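Local coordinates for protein tannase (PDB 6YQ4) that acts as a tannase, a hydrolase that breaks down gallotannins, most likely by cleaving their galloyl ester bonds, and binds a magnesium ion, at residues 181-186 with 414-419; 274-279 with 452-457. All blocks are in the same frame, centred on the assembly; numbering follows the deposited sequence.

Contact 1. Residues 181-186 with 414-419; sequences SQDYLP and DKNIIK
D183 and K419 form the one ion pair across these two segments, an example of a surface junction whose charged link is shared with neighbours. Along the first segment, S181 prepares the ground: its OG accepts from D183 N at 3.3 Å, an ST turn that fixes the backbone where the short 3-10 segment 182-184 begins. D183 then directs its carboxylate at the second segment. Its OD2 lies 3.4 Å from K419 NZ, a weak hydrogen bond, and K419 CE is just as near, so the oxygen sits alongside the lysine's end rather than off its tip. K419 gets there by stretching: CG stands anti to the backbone N (chi1 -179°) and the chain stays extended, crossing the aspartate at about a right angle. N416 ND2 comes no closer than 4.0 Å to D183 OD2. The stronger partner of OD2 is the hydroxyl of Y426, and Y184 OH, bonded to M420 O, shares in the hold. D414 is the N-cap, its OD1 met by N416 N at 3.0 Å from above the carboxylate plane (68° out of it). The arrangement is a peripheral salt bridge between the 3-10 turn leading into helix 185-191 and the N-capped helix 415-420 in an alpha/beta-hydrolase fold.

Contact 2. Residues 274-279 with 452-457; sequences IYLNSL and PAILAL
I454 reaches across to L276 and L279, and the small apolar patch that results shows how one branched side chain can serve two partners with different arms. Its CD1 lies 3.8 Å from L276 CD1, with CG1 slightly farther from the same methyl at 4.1 Å. The other branch, CG2, sits 3.8 Å from L279 CD1. The division of labour follows from chi1 of -78°, which sets CG1 beside the backbone N and CG2 anti to it, one arm for each leucine. The two approaches differ: the side chains of L276 and I454 cross at a slant, whereas L279 meets I454 at about a right angle. L276 swings its CG anti to the backbone N (chi1 -178°), which carries CD1 across to the isoleucine although its CB does not point there. One shell out, the ring of Y275 offers a face to L279 CG, 4.0 Å above its plane and displaced toward the rim, so the leucine is flanked by a neighbour four residues earlier in its own segment; Y275 OH is in turn bonded to N211. F299 of helix 298-316 adds a third party, touching both L276 and I454, while A453 and L457 pack on L303 and Y302 of that helix. P452 and A456 rest on edge strand 465-469, so helix 450-461 lies between that strand and helices 259-279 and 298-316.

In the fold
Followed from the N terminus, the chain meets residues 181-186 between sheet strands 160-163 and 202-206, then enters a long excursion, probably an insertion into the alpha/beta-hydrolase core, that ends only at strand 435-439, the next strand across the sheet. Residues 274-279 and 414-419 both belong to this excursion. Contact 1 closes a loop with 227 residues between its segments, and contact 2 one with 172; because the segments alternate, the loops cross. Each contact fastens the excursion to the sheet-bearing core: to the turn leading into helix 185-191 for contact 1, and to helix 450-461, the crossover between parallel strands 435-439 and 465-469, for contact 2. Their nearest atoms are about 11 Å apart, making them separate anchor points.

Contact 1. Residues 181-186 with 414-419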
ATOM      1  N   SER A 181      -9.460   3.610  15.670  1.00 26.16           N
ATOM      2  CA  SER A 181      -8.647   4.569  16.392  1.00 41.24           C
ATOM      3  C   SER A 181      -9.372   5.910  16.436  1.00 42.04           C
ATOM      4  O   SER A 181      -9.985   6.344  15.451  1.00 33.79           O
ATOM      5  CB  SER A 181      -7.276   4.729  15.735  1.00 38.55           C
ATOM      6  OG  SER A 181      -6.740   6.001  16.069  1.00 42.32           O
ATOM      7  N   GLN A 182      -9.304   6.563  17.597  1.00 44.41           N
ATOM      8  CA  GLN A 182     -10.040   7.801  17.810  1.00 46.02           C
ATOM      9  C   GLN A 182      -9.483   8.963  17.001  1.00 39.71           C
ATOM     10  O   GLN A 182     -10.206   9.932  16.754  1.00 46.57           O
ATOM     11  CB  GLN A 182     -10.029   8.148  19.294  1.00 50.63           C
ATOM     12  CG  GLN A 182     -10.534   7.034  20.183  1.00 57.75           C
ATOM     13  CD  GLN A 182     -11.909   7.317  20.747  1.00 68.27           C
ATOM     14  OE1 GLN A 182     -12.921   6.882  20.193  1.00 70.63           O
ATOM     15  NE2 GLN A 182     -11.957   8.056  21.856  1.00 73.32           N
ATOM     16  N   ASP A 183      -8.216   8.885  16.587  1.00 35.06           N
ATOM     17  CA  ASP A 183      -7.582   9.958  15.820  1.00 34.96           C
ATOM     18  C   ASP A 183      -8.376  10.357  14.582  1.00 40.01           C
ATOM     19  O   ASP A 183      -8.337  11.523  14.164  1.00 38.15           O
ATOM     20  CB  ASP A 183      -6.193   9.515  15.380  1.00 34.71           C
ATOM     21  CG  ASP A 183      -5.324   9.095  16.535  1.00 41.89           C
ATOM     22  OD1 ASP A 183      -5.837   9.041  17.678  1.00 43.46           O
ATOM     23  OD2 ASP A 183      -4.127   8.827  16.289  1.00 42.12           O
ATOM     24  N   TYR A 184      -9.066   9.401  13.963  1.00 33.27           N
ATOM     25  CA  TYR A 184      -9.750   9.623  12.708  1.00 30.84           C
ATOM     26  C   TYR A 184     -11.173  10.150  12.877  1.00 37.99           C
ATOM     27  O   TYR A 184     -11.732  10.703  11.918  1.00 36.48           O
ATOM     28  CB  TYR A 184      -9.759   8.320  11.917  1.00 25.58           C
ATOM     29  CG  TYR A 184      -8.382   7.751  11.705  1.00 31.25           C
ATOM     30  CD1 TYR A 184      -7.622   8.127  10.616  1.00 23.48           C
ATOM     31  CD2 TYR A 184      -7.840   6.826  12.590  1.00 30.03           C
ATOM     32  CE1 TYR A 184      -6.354   7.610  10.415  1.00 27.22           C
ATOM     33  CE2 TYR A 184      -6.580   6.306  12.400  1.00 23.16           C
ATOM     34  CZ  TYR A 184      -5.845   6.690  11.312  1.00 30.13           C
ATOM     35  OH  TYR A 184      -4.582   6.166  11.121  1.00 30.87           O
ATOM     36  N   LEU A 185     -11.757  10.012  14.071  1.00 31.36           N
ATOM     37  CA  LEU A 185     -13.160  10.370  14.271  1.00 37.78           C
ATOM     38  C   LEU A 185     -13.468  11.835  13.980  1.00 40.60           C
ATOM     39  O   LEU A 185     -14.475  12.095  13.299  1.00 48.81           O
ATOM     40  CB  LEU A 185     -13.600   9.995  15.692  1.00 36.23           C
ATOM     41  CG  LEU A 185     -13.199   8.642  16.267  1.00 34.34           C
ATOM     42  CD1 LEU A 185     -13.928   8.442  17.588  1.00 39.37           C
ATOM     43  CD2 LEU A 185     -13.516   7.509  15.296  1.00 32.30           C
ATOM     44  N   PRO A 186     -12.690  12.829  14.446  1.00 36.86           N
ATOM     45  CA  PRO A 186     -13.036  14.227  14.093  1.00 40.69           C
ATOM     46  C   PRO A 186     -13.108  14.470  12.592  1.00 41.48           C
ATOM     47  O   PRO A 186     -13.878  15.331  12.144  1.00 41.14           O
ATOM     48  CB  PRO A 186     -11.921  15.058  14.750  1.00 36.67           C
ATOM     49  CG  PRO A 186     -11.429  14.204  15.891  1.00 34.39           C
ATOM     50  CD  PRO A 186     -11.531  12.772  15.362  1.00 34.49           C
ATOM     51  N   ASP A 414       2.207  18.369  10.426  1.00 29.47           N
ATOM     52  CA  ASP A 414       1.760  18.130  11.796  1.00 30.00           C
ATOM     53  C   ASP A 414       2.067  16.687  12.252  1.00 34.29           C
ATOM     54  O   ASP A 414       1.796  15.707  11.547  1.00 31.92           O
ATOM     55  CB  ASP A 414       0.264  18.450  11.879  1.00 40.40           C
ATOM     56  CG  ASP A 414      -0.377  18.033  13.196  1.00 67.41           C
ATOM     57  OD1 ASP A 414       0.325  17.716  14.185  1.00 74.68           O
ATOM     58  OD2 ASP A 414      -1.628  18.035  13.237  1.00 78.11           O
ATOM     59  N   LYS A 415       2.644  16.566  13.451  1.00 41.80           N
ATOM     60  CA  LYS A 415       3.114  15.266  13.939  1.00 39.08           C
ATOM     61  C   LYS A 415       1.977  14.252  14.003  1.00 33.83           C
ATOM     62  O   LYS A 415       2.173  13.077  13.685  1.00 25.94           O
ATOM     63  CB  LYS A 415       3.776  15.414  15.312  1.00 43.17           C
ATOM     64  CG  LYS A 415       5.126  16.183  15.327  1.00 57.55           C
ATOM     65  CD  LYS A 415       4.967  17.642  14.853  1.00 60.01           C
ATOM     66  CE  LYS A 415       4.186  18.450  15.870  1.00 47.79           C
ATOM     67  NZ  LYS A 415       3.431  19.493  15.191  1.00 43.41           N
ATOM     68  N   ASN A 416       0.770  14.708  14.352  1.00 31.22           N
ATOM     69  CA  ASN A 416      -0.394  13.841  14.467  1.00 28.43           C
ATOM     70  C   ASN A 416      -0.897  13.349  13.109  1.00 38.01           C
ATOM     71  O   ASN A 416      -1.537  12.288  13.034  1.00 41.47           O
ATOM     72  CB  ASN A 416      -1.493  14.584  15.235  1.00 38.90           C
ATOM     73  CG  ASN A 416      -2.755  13.757  15.405  1.00 58.65           C
ATOM     74  OD1 ASN A 416      -3.864  14.230  15.134  1.00 67.88           O
ATOM     75  ND2 ASN A 416      -2.596  12.510  15.853  1.00 58.17           N
ATOM     76  N   ILE A 417      -0.583  14.064  12.036  1.00 31.33           N
ATOM     77  CA  ILE A 417      -0.960  13.624  10.701  1.00 31.03           C
ATOM     78  C   ILE A 417       0.090  12.690  10.117  1.00 23.87           C
ATOM     79  O   ILE A 417      -0.241  11.733   9.412  1.00 28.63           O
ATOM     80  CB  ILE A 417      -1.205  14.862   9.810  1.00 30.50           C
ATOM     81  CG1 ILE A 417      -2.404  15.648  10.362  1.00 30.47           C
ATOM     82  CG2 ILE A 417      -1.453  14.447   8.380  1.00 29.38           C
ATOM     83  CD1 ILE A 417      -2.832  16.819   9.520  1.00 28.38           C
ATOM     84  N   ILE A 418       1.365  12.938  10.399  1.00 24.00           N
ATOM     85  CA  ILE A 418       2.373  11.937  10.065  1.00 26.67           C
ATOM     86  C   ILE A 418       2.023  10.608  10.727  1.00 30.79           C
ATOM     87  O   ILE A 418       2.090   9.544  10.094  1.00 33.37           O
ATOM     88  CB  ILE A 418       3.775  12.430  10.469  1.00 25.22           C
ATOM     89  CG1 ILE A 418       4.077  13.762   9.772  1.00 28.30           C
ATOM     90  CG2 ILE A 418       4.822  11.398  10.126  1.00 22.35           C
ATOM     91  CD1 ILE A 418       5.462  14.321  10.052  1.00 32.99           C
ATOM     92  N   LYS A 419       1.598  10.657  11.996  1.00 28.24           N
ATOM     93  CA  LYS A 419       1.220   9.442  12.715  1.00 33.44           C
ATOM     94  C   LYS A 419       0.064   8.726  12.028  1.00 33.28           C
ATOM     95  O   LYS A 419       0.133   7.515  11.761  1.00 28.76           O
ATOM     96  CB  LYS A 419       0.841   9.771  14.152  1.00 32.08           C
ATOM     97  CG  LYS A 419       0.461   8.524  14.917  1.00 32.41           C
ATOM     98  CD  LYS A 419      -0.289   8.822  16.231  1.00 33.08           C
ATOM     99  CE  LYS A 419      -1.035   7.561  16.697  1.00 33.13           C
ATOM    100  NZ  LYS A 419      -1.527   7.669  18.073  1.00 26.28           N
TER

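Contact 2. Residues 274-279 with 452-457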
ATOM      1  N   ILE A 274      19.870   3.313  14.229  1.00 35.73           N
ATOM      2  CA  ILE A 274      19.259   3.875  15.428  1.00 35.67           C
ATOM      3  C   ILE A 274      17.758   3.636  15.398  1.00 32.43           C
ATOM      4  O   ILE A 274      17.136   3.351  16.430  1.00 35.56           O
ATOM      5  CB  ILE A 274      19.584   5.376  15.568  1.00 43.20           C
ATOM      6  CG1 ILE A 274      20.979   5.713  14.995  1.00 47.73           C
ATOM      7  CG2 ILE A 274      19.456   5.787  17.026  1.00 35.43           C
ATOM      8  CD1 ILE A 274      21.336   7.227  14.946  1.00 39.33           C
ATOM      9  N   TYR A 275      17.153   3.718  14.214  1.00 27.13           N
ATOM     10  CA  TYR A 275      15.707   3.560  14.150  1.00 27.96           C
ATOM     11  C   TYR A 275      15.315   2.093  14.236  1.00 29.24           C
ATOM     12  O   TYR A 275      14.463   1.717  15.046  1.00 24.04           O
ATOM     13  CB  TYR A 275      15.135   4.186  12.885  1.00 22.74           C
ATOM     14  CG  TYR A 275      13.709   3.712  12.615  1.00 31.48           C
ATOM     15  CD1 TYR A 275      12.653   4.063  13.475  1.00 27.58           C
ATOM     16  CD2 TYR A 275      13.421   2.885  11.523  1.00 23.52           C
ATOM     17  CE1 TYR A 275      11.352   3.629  13.232  1.00 20.39           C
ATOM     18  CE2 TYR A 275      12.134   2.435  11.277  1.00 18.73           C
ATOM     19  CZ  TYR A 275      11.104   2.808  12.123  1.00 29.14           C
ATOM     20  OH  TYR A 275       9.841   2.327  11.865  1.00 22.31           O
ATOM     21  N   LEU A 276      15.935   1.251  13.412  1.00 28.92           N
ATOM     22  CA  LEU A 276      15.589  -0.160  13.414  1.00 26.77           C
ATOM     23  C   LEU A 276      15.756  -0.785  14.798  1.00 31.34           C
ATOM     24  O   LEU A 276      14.882  -1.534  15.246  1.00 35.59           O
ATOM     25  CB  LEU A 276      16.425  -0.910  12.387  1.00 30.92           C
ATOM     26  CG  LEU A 276      15.986  -2.375  12.385  1.00 34.32           C
ATOM     27  CD1 LEU A 276      15.441  -2.738  11.009  1.00 35.27           C
ATOM     28  CD2 LEU A 276      17.117  -3.321  12.834  1.00 30.02           C
ATOM     29  N   ASN A 277      16.842  -0.459  15.513  1.00 29.60           N
ATOM     30  CA  ASN A 277      17.021  -1.047  16.841  1.00 35.20           C
ATOM     31  C   ASN A 277      15.967  -0.574  17.823  1.00 30.72           C
ATOM     32  O   ASN A 277      15.724  -1.249  18.829  1.00 32.46           O
ATOM     33  CB  ASN A 277      18.398  -0.732  17.398  1.00 31.24           C
ATOM     34  CG  ASN A 277      19.482  -1.289  16.553  1.00 34.35           C
ATOM     35  OD1 ASN A 277      19.247  -2.216  15.792  1.00 37.25           O
ATOM     36  ND2 ASN A 277      20.679  -0.716  16.648  1.00 35.48           N
ATOM     37  N   SER A 278      15.367   0.592  17.579  1.00 31.89           N
ATOM     38  CA  SER A 278      14.378   1.125  18.511  1.00 30.25           C
ATOM     39  C   SER A 278      13.088   0.323  18.490  1.00 28.23           C
ATOM     40  O   SER A 278      12.331   0.372  19.458  1.00 29.54           O
ATOM     41  CB  SER A 278      14.059   2.589  18.186  1.00 33.14           C
ATOM     42  OG  SER A 278      13.290   2.675  16.975  1.00 31.59           O
ATOM     43  N   LEU A 279      12.817  -0.380  17.391  1.00 32.51           N
ATOM     44  CA  LEU A 279      11.592  -1.144  17.224  1.00 33.83           C
ATOM     45  C   LEU A 279      11.622  -2.466  17.990  1.00 37.97           C
ATOM     46  O   LEU A 279      10.556  -2.984  18.339  1.00 33.34           O
ATOM     47  CB  LEU A 279      11.350  -1.404  15.722  1.00 41.25           C
ATOM     48  CG  LEU A 279      11.410  -0.231  14.718  1.00 29.73           C
ATOM     49  CD1 LEU A 279      11.401  -0.685  13.242  1.00 21.65           C
ATOM     50  CD2 LEU A 279      10.269   0.712  14.981  1.00 20.99           C
ATOM     51  N   PRO A 452       8.570  -2.973   3.891  1.00 24.90           N
ATOM     52  CA  PRO A 452       7.535  -4.003   4.063  1.00 16.36           C
ATOM     53  C   PRO A 452       7.970  -5.132   4.990  1.00 27.06           C
ATOM     54  O   PRO A 452       7.130  -5.647   5.744  1.00 27.93           O
ATOM     55  CB  PRO A 452       7.267  -4.511   2.628  1.00 21.68           C
ATOM     56  CG  PRO A 452       8.492  -4.122   1.815  1.00 18.98           C
ATOM     57  CD  PRO A 452       8.969  -2.828   2.469  1.00 18.01           C
ATOM     58  N   ALA A 453       9.254  -5.519   4.971  1.00 23.26           N
ATOM     59  CA  ALA A 453       9.751  -6.509   5.942  1.00 24.81           C
ATOM     60  C   ALA A 453       9.515  -6.057   7.377  1.00 32.63           C
ATOM     61  O   ALA A 453       9.065  -6.853   8.222  1.00 34.23           O
ATOM     62  CB  ALA A 453      11.250  -6.775   5.747  1.00 18.14           C
ATOM     63  N   ILE A 454       9.832  -4.785   7.682  1.00 17.64           N
ATOM     64  CA  ILE A 454       9.599  -4.257   9.030  1.00 19.46           C
ATOM     65  C   ILE A 454       8.112  -4.279   9.378  1.00 27.07           C
ATOM     66  O   ILE A 454       7.734  -4.589  10.511  1.00 31.45           O
ATOM     67  CB  ILE A 454      10.182  -2.843   9.158  1.00 23.01           C
ATOM     68  CG1 ILE A 454      11.698  -2.895   9.349  1.00 18.37           C
ATOM     69  CG2 ILE A 454       9.481  -2.053  10.269  1.00 18.12           C
ATOM     70  CD1 ILE A 454      12.322  -1.522   9.116  1.00 19.88           C
ATOM     71  N   LEU A 455       7.238  -3.957   8.420  1.00 28.20           N
ATOM     72  CA  LEU A 455       5.805  -4.081   8.691  1.00 28.25           C
ATOM     73  C   LEU A 455       5.443  -5.527   9.022  1.00 38.32           C
ATOM     74  O   LEU A 455       4.761  -5.804  10.018  1.00 32.76           O
ATOM     75  CB  LEU A 455       5.003  -3.603   7.492  1.00 20.88           C
ATOM     76  CG  LEU A 455       3.485  -3.709   7.523  1.00 27.59           C
ATOM     77  CD1 LEU A 455       2.919  -2.670   8.449  1.00 27.75           C
ATOM     78  CD2 LEU A 455       2.955  -3.498   6.116  1.00 27.10           C
ATOM     79  N   ALA A 456       5.910  -6.459   8.188  1.00 33.81           N
ATOM     80  CA  ALA A 456       5.655  -7.873   8.405  1.00 30.59           C
ATOM     81  C   ALA A 456       6.188  -8.338   9.762  1.00 19.03           C
ATOM     82  O   ALA A 456       5.528  -9.109  10.460  1.00 22.80           O
ATOM     83  CB  ALA A 456       6.260  -8.672   7.243  1.00 24.49           C
ATOM     84  N   LEU A 457       7.352  -7.848  10.185  1.00 25.20           N
ATOM     85  CA  LEU A 457       7.878  -8.307  11.474  1.00 25.73           C
ATOM     86  C   LEU A 457       7.033  -7.797  12.626  1.00 20.25           C
ATOM     87  O   LEU A 457       6.796  -8.517  13.608  1.00 30.64           O
ATOM     88  CB  LEU A 457       9.322  -7.858  11.666  1.00 32.69           C
ATOM     89  CG  LEU A 457      10.364  -8.568  10.807  1.00 36.59           C
ATOM     90  CD1 LEU A 457      11.617  -7.691  10.560  1.00 20.06           C
ATOM     91  CD2 LEU A 457      10.706  -9.865  11.451  1.00 21.22           C
TER